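Peptidoglycan glycosyltransferase (Atopobium parvulum, PDB 4OVD) is a penicillin-binding protein that joins an elongated dimerisation-type module to a transpeptidase-type domain built round an antiparallel sheet. Local coordinates at residues Y154-V159 and I223-Q228; E232-A237 and S547-D552; S249-N254 and G258-A263; C515-P520 and D524-V529. One frame throughout, in Å; residues are numbered along the deposited sequence.

Contact 1: residues Y154-V159 and I223-Q228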
loop_
_atom_site.group_PDB
_atom_site.type_symbol
_atom_site.label_atom_id
_atom_site.label_comp_id
_atom_site.label_asym_id
_atom_site.label_seq_id
_atom_site.Cartn_x
_atom_site.Cartn_y
_atom_site.Cartn_z
ATOM N N TYR A 154 -23.750 -9.007 8.190
ATOM C CA TYR A 154 -22.359 -9.305 7.915
ATOM C C TYR A 154 -22.064 -10.615 8.560
ATOM O O TYR A 154 -21.865 -10.711 9.754
ATOM C CB TYR A 154 -21.449 -8.247 8.492
ATOM C CG TYR A 154 -21.741 -6.897 7.976
ATOM C CD1 TYR A 154 -21.295 -6.508 6.748
ATOM C CD2 TYR A 154 -22.466 -6.016 8.712
ATOM C CE1 TYR A 154 -21.579 -5.272 6.265
ATOM C CE2 TYR A 154 -22.744 -4.781 8.242
ATOM C CZ TYR A 154 -22.292 -4.424 7.018
ATOM O OH TYR A 154 -22.566 -3.199 6.542
ATOM N N PRO A 155 -22.087 -11.681 7.653
ATOM C CA PRO A 155 -21.925 -12.990 8.276
ATOM C C PRO A 155 -20.616 -13.297 8.952
ATOM O O PRO A 155 -20.609 -14.200 9.770
ATOM C CB PRO A 155 -22.048 -13.947 7.105
ATOM C CG PRO A 155 -22.940 -13.277 6.179
ATOM C CD PRO A 155 -22.357 -11.945 6.157
ATOM N N TYR A 156 -19.526 -12.636 8.600
ATOM C CA TYR A 156 -18.256 -13.005 9.177
ATOM C C TYR A 156 -17.959 -12.094 10.298
ATOM O O TYR A 156 -16.871 -12.048 10.795
ATOM C CB TYR A 156 -17.154 -12.951 8.162
ATOM C CG TYR A 156 -17.267 -14.007 7.117
ATOM C CD1 TYR A 156 -16.659 -15.228 7.267
ATOM C CD2 TYR A 156 -17.979 -13.784 5.982
ATOM C CE1 TYR A 156 -16.769 -16.194 6.308
ATOM C CE2 TYR A 156 -18.087 -14.738 5.019
ATOM C CZ TYR A 156 -17.487 -15.945 5.194
ATOM O OH TYR A 156 -17.614 -16.881 4.218
ATOM N N GLY A 157 -18.971 -11.374 10.707
ATOM C CA GLY A 157 -18.871 -10.423 11.803
ATOM C C GLY A 157 -17.988 -9.253 11.468
ATOM O O GLY A 157 -18.164 -8.641 10.423
ATOM N N ASN A 158 -17.010 -8.990 12.335
ATOM C CA ASN A 158 -16.074 -7.863 12.194
ATOM C C ASN A 158 -14.955 -8.023 11.203
ATOM O O ASN A 158 -14.195 -7.067 10.961
ATOM C CB ASN A 158 -15.454 -7.523 13.539
ATOM C CG ASN A 158 -16.481 -7.013 14.534
ATOM O OD1 ASN A 158 -17.454 -6.335 14.167
ATOM N ND2 ASN A 158 -16.260 -7.314 15.798
ATOM N N VAL A 159 -14.884 -9.192 10.586
ATOM C CA VAL A 159 -13.828 -9.476 9.638
ATOM C C VAL A 159 -14.033 -8.708 8.343
ATOM O O VAL A 159 -14.985 -8.928 7.622
ATOM C CB VAL A 159 -13.742 -10.978 9.250
ATOM C CG1 VAL A 159 -12.580 -11.164 8.286
ATOM C CG2 VAL A 159 -13.560 -11.883 10.475
ATOM N N ILE A 223 -11.281 -9.505 -2.506
ATOM C CA ILE A 223 -10.911 -9.966 -1.173
ATOM C C ILE A 223 -11.103 -11.430 -0.900
ATOM O O ILE A 223 -12.111 -11.965 -1.305
ATOM C CB ILE A 223 -11.787 -9.234 -0.141
ATOM C CG1 ILE A 223 -11.407 -7.774 -0.106
ATOM C CG2 ILE A 223 -11.618 -9.815 1.259
ATOM C CD1 ILE A 223 -10.016 -7.514 0.406
ATOM N N ASP A 224 -10.160 -12.075 -0.208
ATOM C CA ASP A 224 -10.317 -13.491 0.183
ATOM C C ASP A 224 -10.569 -13.363 1.661
ATOM O O ASP A 224 -9.716 -12.973 2.446
ATOM C CB ASP A 224 -9.098 -14.348 -0.099
ATOM C CG ASP A 224 -9.314 -15.820 0.326
ATOM O OD1 ASP A 224 -9.670 -16.014 1.513
ATOM O OD2 ASP A 224 -9.092 -16.770 -0.492
ATOM N N ILE A 225 -11.784 -13.652 2.048
ATOM C CA ILE A 225 -12.191 -13.386 3.425
ATOM C C ILE A 225 -11.398 -14.110 4.466
ATOM O O ILE A 225 -11.163 -13.565 5.533
ATOM C CB ILE A 225 -13.702 -13.615 3.611
ATOM C CG1 ILE A 225 -14.215 -12.919 4.887
ATOM C CG2 ILE A 225 -14.031 -15.094 3.491
ATOM C CD1 ILE A 225 -14.114 -11.424 4.816
ATOM N N GLU A 226 -10.981 -15.329 4.177
ATOM C CA GLU A 226 -10.149 -16.054 5.152
ATOM C C GLU A 226 -8.750 -15.398 5.288
ATOM O O GLU A 226 -8.161 -15.338 6.362
ATOM C CB GLU A 226 -10.025 -17.534 4.759
ATOM C CG GLU A 226 -9.950 -18.431 5.973
ATOM C CD GLU A 226 -11.221 -18.392 6.819
ATOM O OE1 GLU A 226 -12.344 -18.216 6.273
ATOM O OE2 GLU A 226 -11.107 -18.559 8.054
ATOM N N LEU A 227 -8.234 -14.853 4.190
ATOM C CA LEU A 227 -6.953 -14.164 4.232
ATOM C C LEU A 227 -7.114 -12.817 4.933
ATOM O O LEU A 227 -6.213 -12.300 5.568
ATOM C CB LEU A 227 -6.421 -13.981 2.823
ATOM C CG LEU A 227 -4.989 -13.509 2.854
ATOM C CD1 LEU A 227 -4.158 -14.501 3.669
ATOM C CD2 LEU A 227 -4.512 -13.385 1.416
ATOM N N GLN A 228 -8.298 -12.274 4.867
ATOM C CA GLN A 228 -8.563 -11.007 5.515
ATOM C C GLN A 228 -8.525 -11.215 6.997
ATOM O O GLN A 228 -7.998 -10.411 7.727
ATOM C CB GLN A 228 -9.924 -10.463 5.055
ATOM C CG GLN A 228 -10.306 -9.170 5.701
ATOM C CD GLN A 228 -9.400 -8.053 5.316
ATOM O OE1 GLN A 228 -8.783 -8.069 4.227
ATOM N NE2 GLN A 228 -9.307 -7.052 6.191
#
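The aromatic ring of Tyr156 carries one branch of Ile225 on a face: CG1 stands over the centre of the ring, 4.0 Å from the centroid and only 12° off the normal, a CH-pi contact. CG2 of the same isoleucine lies nearer the phenol end, 3.9 Å from Tyr156 CZ, and the two branches together follow the length of the ring. The tyrosine reaches this place because its CG is anti to the carbonyl carbon (chi1 -69°), which turns the ring from the loop toward the first turn of helix 225-242. Leu70 of strand 69-74 and Asn68 also touch both side chains. Ile225 then extends CD1 to Val159, whose CG1 lies 3.8 Å from Ile225 CD1 and 4.0 Å from Gln228 CG, one helical turn further on. Two overlapping beta turns, type I from Tyr154 to Gly157 and type II' from Tyr156 to Val159, place Tyr156 and Val159 beside the helix start. Just before the helix, Asp224 is the N-cap: its OD1 accepts from Leu227 N at 3.3 Å, with a weak second bond from Glu226 N, and forms a salt bridge with Arg556. The amide of Gln228 binds Glu232 and Ala263. No hydrogen bond crosses between the two segments, which implies that dispersion and CH-pi contact alone join them, while Asp224 caps its own helix and Gln228 bonds residues outside both.

Contact 2: residues E232-A237 and S547-D552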
loop_
_atom_site.group_PDB
_atom_site.type_symbol
_atom_site.label_atom_id
_atom_site.label_comp_id
_atom_site.label_asym_id
_atom_site.label_seq_id
_atom_site.Cartn_x
_atom_site.Cartn_y
_atom_site.Cartn_z
ATOM N N GLU A 232 -5.903 -9.433 9.676
ATOM C CA GLU A 232 -6.327 -8.685 10.850
ATOM C C GLU A 232 -5.731 -9.185 12.122
ATOM O O GLU A 232 -5.286 -8.415 12.961
ATOM C CB GLU A 232 -7.852 -8.675 10.929
ATOM C CG GLU A 232 -8.450 -7.922 9.739
ATOM C CD GLU A 232 -9.962 -7.772 9.791
ATOM O OE1 GLU A 232 -10.557 -8.279 10.778
ATOM O OE2 GLU A 232 -10.537 -7.125 8.860
ATOM N N GLU A 233 -5.696 -10.493 12.287
ATOM C CA GLU A 233 -5.170 -11.016 13.513
ATOM C C GLU A 233 -3.672 -10.863 13.600
ATOM O O GLU A 233 -3.135 -10.522 14.670
ATOM C CB GLU A 233 -5.675 -12.445 13.745
ATOM C CG GLU A 233 -5.204 -13.523 12.776
ATOM C CD GLU A 233 -6.065 -14.801 12.834
ATOM O OE1 GLU A 233 -7.235 -14.726 13.264
ATOM O OE2 GLU A 233 -5.606 -15.871 12.393
ATOM N N GLN A 234 -2.979 -11.059 12.476
ATOM C CA GLN A 234 -1.531 -10.874 12.446
ATOM C C GLN A 234 -1.124 -9.418 12.641
ATOM O O GLN A 234 -0.205 -9.121 13.393
ATOM C CB GLN A 234 -0.920 -11.524 11.205
ATOM C CG GLN A 234 -1.035 -13.043 11.337
ATOM C CD GLN A 234 -0.458 -13.825 10.199
ATOM O OE1 GLN A 234 0.651 -13.567 9.777
ATOM N NE2 GLN A 234 -1.209 -14.829 9.717
ATOM N N LEU A 235 -1.851 -8.495 12.026
ATOM C CA LEU A 235 -1.530 -7.097 12.247
ATOM C C LEU A 235 -1.799 -6.772 13.732
ATOM O O LEU A 235 -0.984 -6.159 14.400
ATOM C CB LEU A 235 -2.348 -6.213 11.307
ATOM C CG LEU A 235 -2.240 -4.723 11.613
ATOM C CD1 LEU A 235 -0.806 -4.252 11.566
ATOM C CD2 LEU A 235 -3.081 -3.914 10.676
ATOM N N THR A 236 -2.913 -7.223 14.279
ATOM C CA THR A 236 -3.190 -6.922 15.719
ATOM C C THR A 236 -2.085 -7.449 16.632
ATOM O O THR A 236 -1.567 -6.708 17.502
ATOM C CB THR A 236 -4.564 -7.469 16.155
ATOM O OG1 THR A 236 -5.571 -6.935 15.291
ATOM C CG2 THR A 236 -4.884 -7.132 17.606
ATOM N N ALA A 237 -1.655 -8.690 16.382
ATOM C CA ALA A 237 -0.573 -9.314 17.199
ATOM C C ALA A 237 0.750 -8.580 17.035
ATOM O O ALA A 237 1.505 -8.430 18.004
ATOM C CB ALA A 237 -0.406 -10.825 16.904
ATOM N N SER A 547 7.076 -12.352 6.604
ATOM C CA SER A 547 7.398 -13.754 6.351
ATOM C C SER A 547 6.256 -14.674 6.707
ATOM O O SER A 547 5.971 -15.583 5.953
ATOM C CB SER A 547 8.708 -14.255 7.016
ATOM O OG SER A 547 8.714 -14.049 8.416
ATOM N N GLN A 548 5.613 -14.433 7.842
ATOM C CA GLN A 548 4.482 -15.232 8.271
ATOM C C GLN A 548 3.202 -14.925 7.480
ATOM O O GLN A 548 2.531 -15.829 6.984
ATOM C CB GLN A 548 4.244 -15.069 9.775
ATOM C CG GLN A 548 2.961 -15.749 10.284
ATOM C CD GLN A 548 2.834 -17.277 10.049
ATOM O OE1 GLN A 548 1.748 -17.856 10.269
ATOM N NE2 GLN A 548 3.914 -17.931 9.637
ATOM N N PHE A 549 2.869 -13.657 7.275
ATOM C CA PHE A 549 1.671 -13.404 6.575
ATOM C C PHE A 549 1.752 -13.703 5.047
ATOM O O PHE A 549 0.811 -14.213 4.423
ATOM C CB PHE A 549 1.190 -11.974 6.843
ATOM C CG PHE A 549 -0.017 -11.641 6.090
ATOM C CD1 PHE A 549 -1.240 -12.134 6.485
ATOM C CD2 PHE A 549 0.056 -10.837 4.964
ATOM C CE1 PHE A 549 -2.383 -11.860 5.765
ATOM C CE2 PHE A 549 -1.066 -10.572 4.231
ATOM C CZ PHE A 549 -2.294 -11.074 4.637
ATOM N N ALA A 550 2.857 -13.396 4.437
ATOM C CA ALA A 550 2.967 -13.634 2.994
ATOM C C ALA A 550 2.939 -15.140 2.681
ATOM O O ALA A 550 2.409 -15.541 1.652
ATOM C CB ALA A 550 4.202 -12.987 2.432
ATOM N N LYS A 551 3.454 -15.932 3.612
ATOM C CA LYS A 551 3.475 -17.407 3.540
ATOM C C LYS A 551 2.036 -17.866 3.537
ATOM O O LYS A 551 1.605 -18.572 2.607
ATOM C CB LYS A 551 4.250 -17.939 4.758
ATOM C CG LYS A 551 4.169 -19.409 5.069
ATOM C CD LYS A 551 4.655 -20.231 3.915
ATOM C CE LYS A 551 4.718 -21.692 4.354
ATOM N NZ LYS A 551 4.993 -22.577 3.200
ATOM N N ASP A 552 1.278 -17.422 4.550
ATOM C CA ASP A 552 -0.155 -17.733 4.630
ATOM C C ASP A 552 -0.888 -17.221 3.417
ATOM O O ASP A 552 -1.808 -17.851 2.973
ATOM C CB ASP A 552 -0.806 -17.100 5.854
ATOM C CG ASP A 552 -0.282 -17.673 7.145
ATOM O OD1 ASP A 552 0.521 -18.627 7.088
ATOM O OD2 ASP A 552 -0.652 -17.144 8.207
#
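Gln234 meets segment 547-552 of helix 542-556 with the end of its side chain, but the segment that bears it begins at Glu232, whose side chain leaves the backbone on the side away from the partner helix and binds Gly160 N. Glu232 O closes the first turn by accepting from Thr236 N and, on the opposite face of its carbonyl plane, from Thr236 OG1 at 2.8 Å. Glu233 adds a like charge near Asp552, with its OE2 6.6 Å from Asp552 OD2, which the Gln234 bond and nearby Lys230 would probably offset. Next comes Gln234, its chain extended beyond CG (chi2 -179°), a shape that carries the amide across to the other helix. NE2 donates to Asp552 OD2 at 2.8 Å with an angle of 149°; the oxygen lies close to the amide plane and is met on its anti side, and the amide and carboxylate planes stand 83° apart. The other end of the amide, OE1, rests against carbon: it is 3.2 Å from Gln548 CG and 3.4 Å from Phe549 CB, near the plane of the Phe549 ring at its edge. Leu235 turns instead to Ile250 and Tyr266. The two short helical segments run antiparallel, their axes 10.7 Å apart, so one long side chain spans the interval. On the side facing the sheet, Phe549 packs on Leu227 and Ala231 of helix 225-242 and on Ile250 and Ala252 of strand 248-253, placing the helix pair on one face of the sheet.

Contact 3: residues S249-N254 and G258-A263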
loop_
_atom_site.group_PDB
_atom_site.type_symbol
_atom_site.label_atom_id
_atom_site.label_comp_id
_atom_site.label_asym_id
_atom_site.label_seq_id
_atom_site.Cartn_x
_atom_site.Cartn_y
_atom_site.Cartn_z
ATOM N N SER A 249 -0.559 -1.181 9.264
ATOM C CA SER A 249 -1.360 -1.614 8.134
ATOM C C SER A 249 -0.768 -2.831 7.524
ATOM O O SER A 249 0.430 -3.053 7.659
ATOM C CB SER A 249 -1.324 -0.575 7.016
ATOM O OG SER A 249 -1.986 0.621 7.453
ATOM N N ILE A 250 -1.585 -3.543 6.766
ATOM C CA ILE A 250 -1.112 -4.718 6.074
ATOM C C ILE A 250 -1.928 -4.905 4.810
ATOM O O ILE A 250 -3.113 -4.631 4.798
ATOM C CB ILE A 250 -1.143 -5.928 7.067
ATOM C CG1 ILE A 250 -0.566 -7.172 6.438
ATOM C CG2 ILE A 250 -2.564 -6.242 7.414
ATOM C CD1 ILE A 250 -0.319 -8.253 7.473
HETATM N N MSE A 251 -1.330 -5.365 3.733
HETATM C CA MSE A 251 -2.071 -5.572 2.490
HETATM C C MSE A 251 -1.435 -6.652 1.657
HETATM O O MSE A 251 -0.211 -6.770 1.637
HETATM C CB MSE A 251 -2.092 -4.259 1.662
HETATM C CG MSE A 251 -2.415 -4.527 0.169
HETATM SE SE MSE A 251 -2.887 -2.926 -0.906
HETATM C CE MSE A 251 -4.297 -2.044 0.129
ATOM N N ALA A 252 -2.243 -7.468 1.001
ATOM C CA ALA A 252 -1.736 -8.480 0.103
ATOM C C ALA A 252 -2.466 -8.173 -1.199
ATOM O O ALA A 252 -3.666 -8.034 -1.158
ATOM C CB ALA A 252 -2.081 -9.851 0.591
HETATM N N MSE A 253 -1.760 -8.156 -2.327
HETATM C CA MSE A 253 -2.328 -7.780 -3.594
HETATM C C MSE A 253 -1.660 -8.513 -4.699
HETATM O O MSE A 253 -0.622 -9.067 -4.534
HETATM C CB MSE A 253 -2.137 -6.257 -3.844
HETATM C CG MSE A 253 -0.868 -5.701 -4.617
HETATM SE SE MSE A 253 -1.321 -3.796 -4.835
HETATM C CE MSE A 253 -2.163 -3.967 -6.579
ATOM N N ASN A 254 -2.311 -8.519 -5.845
ATOM C CA ASN A 254 -1.815 -9.131 -7.014
ATOM C C ASN A 254 -1.178 -7.971 -7.777
ATOM O O ASN A 254 -1.870 -7.034 -8.181
ATOM C CB ASN A 254 -2.978 -9.748 -7.789
ATOM C CG ASN A 254 -2.539 -10.434 -9.026
ATOM O OD1 ASN A 254 -1.774 -9.914 -9.783
ATOM N ND2 ASN A 254 -3.016 -11.617 -9.229
ATOM N N GLY A 258 -3.777 -5.905 -10.029
ATOM C CA GLY A 258 -4.081 -4.860 -9.080
ATOM C C GLY A 258 -5.102 -5.248 -8.027
ATOM O O GLY A 258 -5.323 -4.489 -7.095
ATOM N N GLU A 259 -5.680 -6.442 -8.109
ATOM C CA GLU A 259 -6.714 -6.886 -7.140
ATOM C C GLU A 259 -6.139 -7.042 -5.757
ATOM O O GLU A 259 -5.028 -7.545 -5.633
ATOM C CB GLU A 259 -7.317 -8.228 -7.570
ATOM C CG GLU A 259 -8.142 -8.109 -8.842
ATOM C CD GLU A 259 -8.646 -9.467 -9.405
ATOM O OE1 GLU A 259 -8.284 -10.544 -8.844
ATOM O OE2 GLU A 259 -9.415 -9.444 -10.419
ATOM N N ILE A 260 -6.876 -6.578 -4.733
ATOM C CA ILE A 260 -6.452 -6.654 -3.325
ATOM C C ILE A 260 -7.058 -7.852 -2.624
ATOM O O ILE A 260 -8.318 -7.999 -2.495
ATOM C CB ILE A 260 -6.791 -5.369 -2.613
ATOM C CG1 ILE A 260 -5.987 -4.207 -3.241
ATOM C CG2 ILE A 260 -6.442 -5.459 -1.110
ATOM C CD1 ILE A 260 -6.584 -2.830 -2.940
ATOM N N TYR A 261 -6.183 -8.749 -2.189
ATOM C CA TYR A 261 -6.645 -9.934 -1.553
ATOM C C TYR A 261 -7.021 -9.715 -0.124
ATOM O O TYR A 261 -7.904 -10.403 0.385
ATOM C CB TYR A 261 -5.601 -11.016 -1.574
ATOM C CG TYR A 261 -5.096 -11.402 -2.914
ATOM C CD1 TYR A 261 -5.924 -12.045 -3.836
ATOM C CD2 TYR A 261 -3.757 -11.268 -3.204
ATOM C CE1 TYR A 261 -5.442 -12.433 -5.068
ATOM C CE2 TYR A 261 -3.245 -11.677 -4.425
ATOM C CZ TYR A 261 -4.077 -12.284 -5.338
ATOM O OH TYR A 261 -3.526 -12.665 -6.514
ATOM N N ALA A 262 -6.316 -8.815 0.527
ATOM C CA ALA A 262 -6.564 -8.462 1.937
ATOM C C ALA A 262 -5.942 -7.130 2.281
ATOM O O ALA A 262 -4.962 -6.737 1.691
ATOM C CB ALA A 262 -6.006 -9.516 2.851
ATOM N N ALA A 263 -6.533 -6.415 3.227
ATOM C CA ALA A 263 -5.992 -5.146 3.640
ATOM C C ALA A 263 -6.594 -4.709 4.945
ATOM O O ALA A 263 -7.823 -4.842 5.173
ATOM C CB ALA A 263 -6.248 -4.097 2.551
#
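Met251, Met253, Ile260 and Ala263 share one face of this hairpin, and the methyl of selenomethionine Met251 is at its centre: CE lies 3.7 Å from Ala263 CB and 3.9 Å from Ile260 CD1. A bend at chi3 (-52°) turns that methyl across to the second strand. Met253, also selenomethionine, bends at chi3 too, and its CE lies against the Gly258 backbone. Ile419 and Ile422 of helix 418-429 cover Met251. Ala252 and Ala262 point to the other face, where Ala252 CB also approaches Tyr261 CB. Between the faces, Ala252 N donates to Ala262 O, and Ala252 O is gripped twice: Tyr261 N comes at 2.8 Å, tilted from the carbonyl plane, whereas Ala262 N comes at 3.2 Å in that plane, on a lone pair. Further out, Asn254 N meets Glu259 O at 2.9 Å almost head-on, and Gly258 N returns a bond to Asn254 O. The polar edge is the pair Asn254 and Tyr261. With its CG anti to the carbonyl carbon, Tyr261 lays its ring along the Met253-Asn254 backbone and delivers OH to Asn254, whose ND2 donates at 3.0 Å; amide and ring planes are 45° apart. That hydroxyl also bonds Asp524 O, while Asn254 OD1 holds Arg256 N and Thr257 N at the turn. Two residues opposite one, Tyr261 and Ala262 facing Ala252, make a classic beta bulge in an antiparallel hairpin, here at the edge of the transpeptidase domain's five-stranded sheet.

Contact 4: residues C515-P520 and D524-V529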
loop_
_atom_site.group_PDB
_atom_site.type_symbol
_atom_site.label_atom_id
_atom_site.label_comp_id
_atom_site.label_asym_id
_atom_site.label_seq_id
_atom_site.Cartn_x
_atom_site.Cartn_y
_atom_site.Cartn_z
ATOM N N CYS A 515 7.997 -4.102 2.209
ATOM C CA CYS A 515 7.170 -4.376 1.050
ATOM C C CYS A 515 7.904 -5.466 0.270
ATOM O O CYS A 515 9.081 -5.272 -0.077
ATOM C CB CYS A 515 6.971 -3.154 0.160
ATOM S SG CYS A 515 5.621 -3.481 -1.071
ATOM N N GLY A 516 7.246 -6.594 0.025
ATOM C CA GLY A 516 7.874 -7.725 -0.694
ATOM C C GLY A 516 7.000 -8.389 -1.733
ATOM O O GLY A 516 5.794 -8.343 -1.655
ATOM N N ILE A 517 7.643 -9.006 -2.708
ATOM C CA ILE A 517 7.001 -9.637 -3.829
ATOM C C ILE A 517 7.406 -11.093 -3.715
ATOM O O ILE A 517 8.592 -11.397 -3.598
ATOM C CB ILE A 517 7.572 -9.031 -5.132
ATOM C CG1 ILE A 517 7.339 -7.520 -5.165
ATOM C CG2 ILE A 517 6.937 -9.682 -6.346
ATOM C CD1 ILE A 517 8.226 -6.685 -6.092
ATOM N N VAL A 518 6.433 -11.989 -3.711
ATOM C CA VAL A 518 6.701 -13.414 -3.581
ATOM C C VAL A 518 6.701 -14.019 -5.003
ATOM O O VAL A 518 5.826 -13.689 -5.785
ATOM C CB VAL A 518 5.631 -14.102 -2.701
ATOM C CG1 VAL A 518 6.007 -15.540 -2.436
ATOM C CG2 VAL A 518 5.465 -13.386 -1.374
ATOM N N ASN A 519 7.702 -14.860 -5.321
ATOM C CA ASN A 519 7.865 -15.509 -6.619
ATOM C C ASN A 519 7.491 -14.536 -7.678
ATOM O O ASN A 519 6.430 -14.664 -8.342
ATOM C CB ASN A 519 7.026 -16.769 -6.698
ATOM C CG ASN A 519 7.522 -17.837 -5.742
ATOM O OD1 ASN A 519 8.548 -17.672 -5.100
ATOM N ND2 ASN A 519 6.798 -18.955 -5.653
ATOM N N PRO A 520 8.334 -13.505 -7.813
ATOM C CA PRO A 520 8.141 -12.407 -8.733
ATOM C C PRO A 520 7.909 -12.839 -10.187
ATOM O O PRO A 520 7.192 -12.146 -10.902
ATOM C CB PRO A 520 9.432 -11.623 -8.591
ATOM C CG PRO A 520 9.931 -11.995 -7.230
ATOM C CD PRO A 520 9.666 -13.432 -7.178
ATOM N N ASP A 524 1.875 -13.058 -8.913
ATOM C CA ASP A 524 0.668 -13.286 -8.191
ATOM C C ASP A 524 0.604 -12.673 -6.817
ATOM O O ASP A 524 -0.495 -12.566 -6.301
ATOM C CB ASP A 524 0.442 -14.808 -8.070
ATOM C CG ASP A 524 0.071 -15.478 -9.418
ATOM O OD1 ASP A 524 -0.803 -14.941 -10.116
ATOM O OD2 ASP A 524 0.613 -16.559 -9.733
ATOM N N LEU A 525 1.721 -12.260 -6.218
ATOM C CA LEU A 525 1.626 -11.755 -4.831
ATOM C C LEU A 525 2.669 -10.765 -4.307
ATOM O O LEU A 525 3.887 -11.023 -4.349
ATOM C CB LEU A 525 1.646 -12.973 -3.895
ATOM C CG LEU A 525 1.567 -12.686 -2.391
ATOM C CD1 LEU A 525 0.214 -12.125 -1.966
ATOM C CD2 LEU A 525 1.764 -13.989 -1.663
HETATM N N MSE A 526 2.184 -9.674 -3.713
HETATM C CA MSE A 526 3.034 -8.721 -3.092
HETATM C C MSE A 526 2.311 -8.361 -1.810
HETATM O O MSE A 526 1.082 -8.237 -1.768
HETATM C CB MSE A 526 3.173 -7.525 -4.032
HETATM C CG MSE A 526 4.302 -6.584 -3.691
HETATM SE SE MSE A 526 4.380 -5.041 -4.978
HETATM C CE MSE A 526 2.787 -4.294 -4.218
ATOM N N VAL A 527 3.069 -8.176 -0.752
ATOM C CA VAL A 527 2.522 -7.852 0.532
ATOM C C VAL A 527 3.295 -6.700 1.144
ATOM O O VAL A 527 4.561 -6.604 0.969
ATOM C CB VAL A 527 2.682 -9.030 1.458
ATOM C CG1 VAL A 527 2.482 -8.620 2.882
ATOM C CG2 VAL A 527 1.800 -10.188 1.030
ATOM N N TYR A 528 2.534 -5.851 1.841
ATOM C CA TYR A 528 3.057 -4.705 2.565
ATOM C C TYR A 528 2.682 -4.788 4.015
ATOM O O TYR A 528 1.554 -5.082 4.346
ATOM C CB TYR A 528 2.484 -3.335 2.032
ATOM C CG TYR A 528 2.883 -2.192 2.953
ATOM C CD1 TYR A 528 2.093 -1.816 4.004
ATOM C CD2 TYR A 528 4.045 -1.491 2.753
ATOM C CE1 TYR A 528 2.458 -0.753 4.833
ATOM C CE2 TYR A 528 4.429 -0.486 3.576
ATOM C CZ TYR A 528 3.616 -0.108 4.611
ATOM O OH TYR A 528 4.052 0.916 5.448
ATOM N N VAL A 529 3.632 -4.506 4.887
ATOM C CA VAL A 529 3.452 -4.494 6.310
ATOM C C VAL A 529 4.095 -3.235 6.843
ATOM O O VAL A 529 5.257 -2.918 6.539
ATOM C CB VAL A 529 4.158 -5.637 7.044
ATOM C CG1 VAL A 529 3.913 -5.475 8.540
ATOM C CG2 VAL A 529 3.683 -7.015 6.545
HETATM O O HOH W 1 4.237 -11.756 -7.571
#
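Ile517 and Met526 face each other as a non-hydrogen-bonded pair, and their torsions decide how they meet. CG of selenomethionine Met526 is anti to the backbone N (chi1 -165°), which lays it 3.5 Å from Ile517 CG1. The chain stays extended at chi2 and bends only at chi3 (72°); SE is still 3.9 Å from that CG1. Ile517 places CG1 beside its own backbone N and CG2 anti to it, near Leu525 O. On the same face Cys515 CB sits at the ring edge of Tyr528, 4.2 Å from CD2; the phenol hydroxyl bonds Ser513 and the ring meets Phe418. On the other face, which Val527 shares, Val518 and Leu525 lie side by side, with Val518 CG2 3.8 Å from Leu525 CD2. Gly516 and Val527 exchange two nearly straight backbone bonds, Gly516 N to Val527 O (2.8 Å) and Val527 N to Gly516 O. Val518 N donates to Leu525 O at 2.8 Å; beside it, near the turn, a water accepts from Leu525 N at 2.9 Å and lies within bonding distance of Val518 O. Backbone bonds thus satisfy polar atoms between two apolar faces, one packed under helices 418-429 and 458-474, the other under helix 542-556.

From the N terminus, contact 1 is the first to close, bringing the loop after strand 151-153 back to the start of helix 225-242. That helix enters contact 2, which closes a loop of some three hundred residues by pairing it with helix 542-556 near the C terminus. Contacts 3 and 4, two short hairpins, follow one another inside that long loop. They share a sheet: strands 248-253 and 525-532 are neighbours, joined by backbone bonds such as Met253 N to Met526 O. Phe549 of contact 2 packs on both hairpins, while Asp224 N of contact 1 bonds Tyr261 O of contact 3. Together they tie the dimerisation-type region, the helix pair and the central sheet.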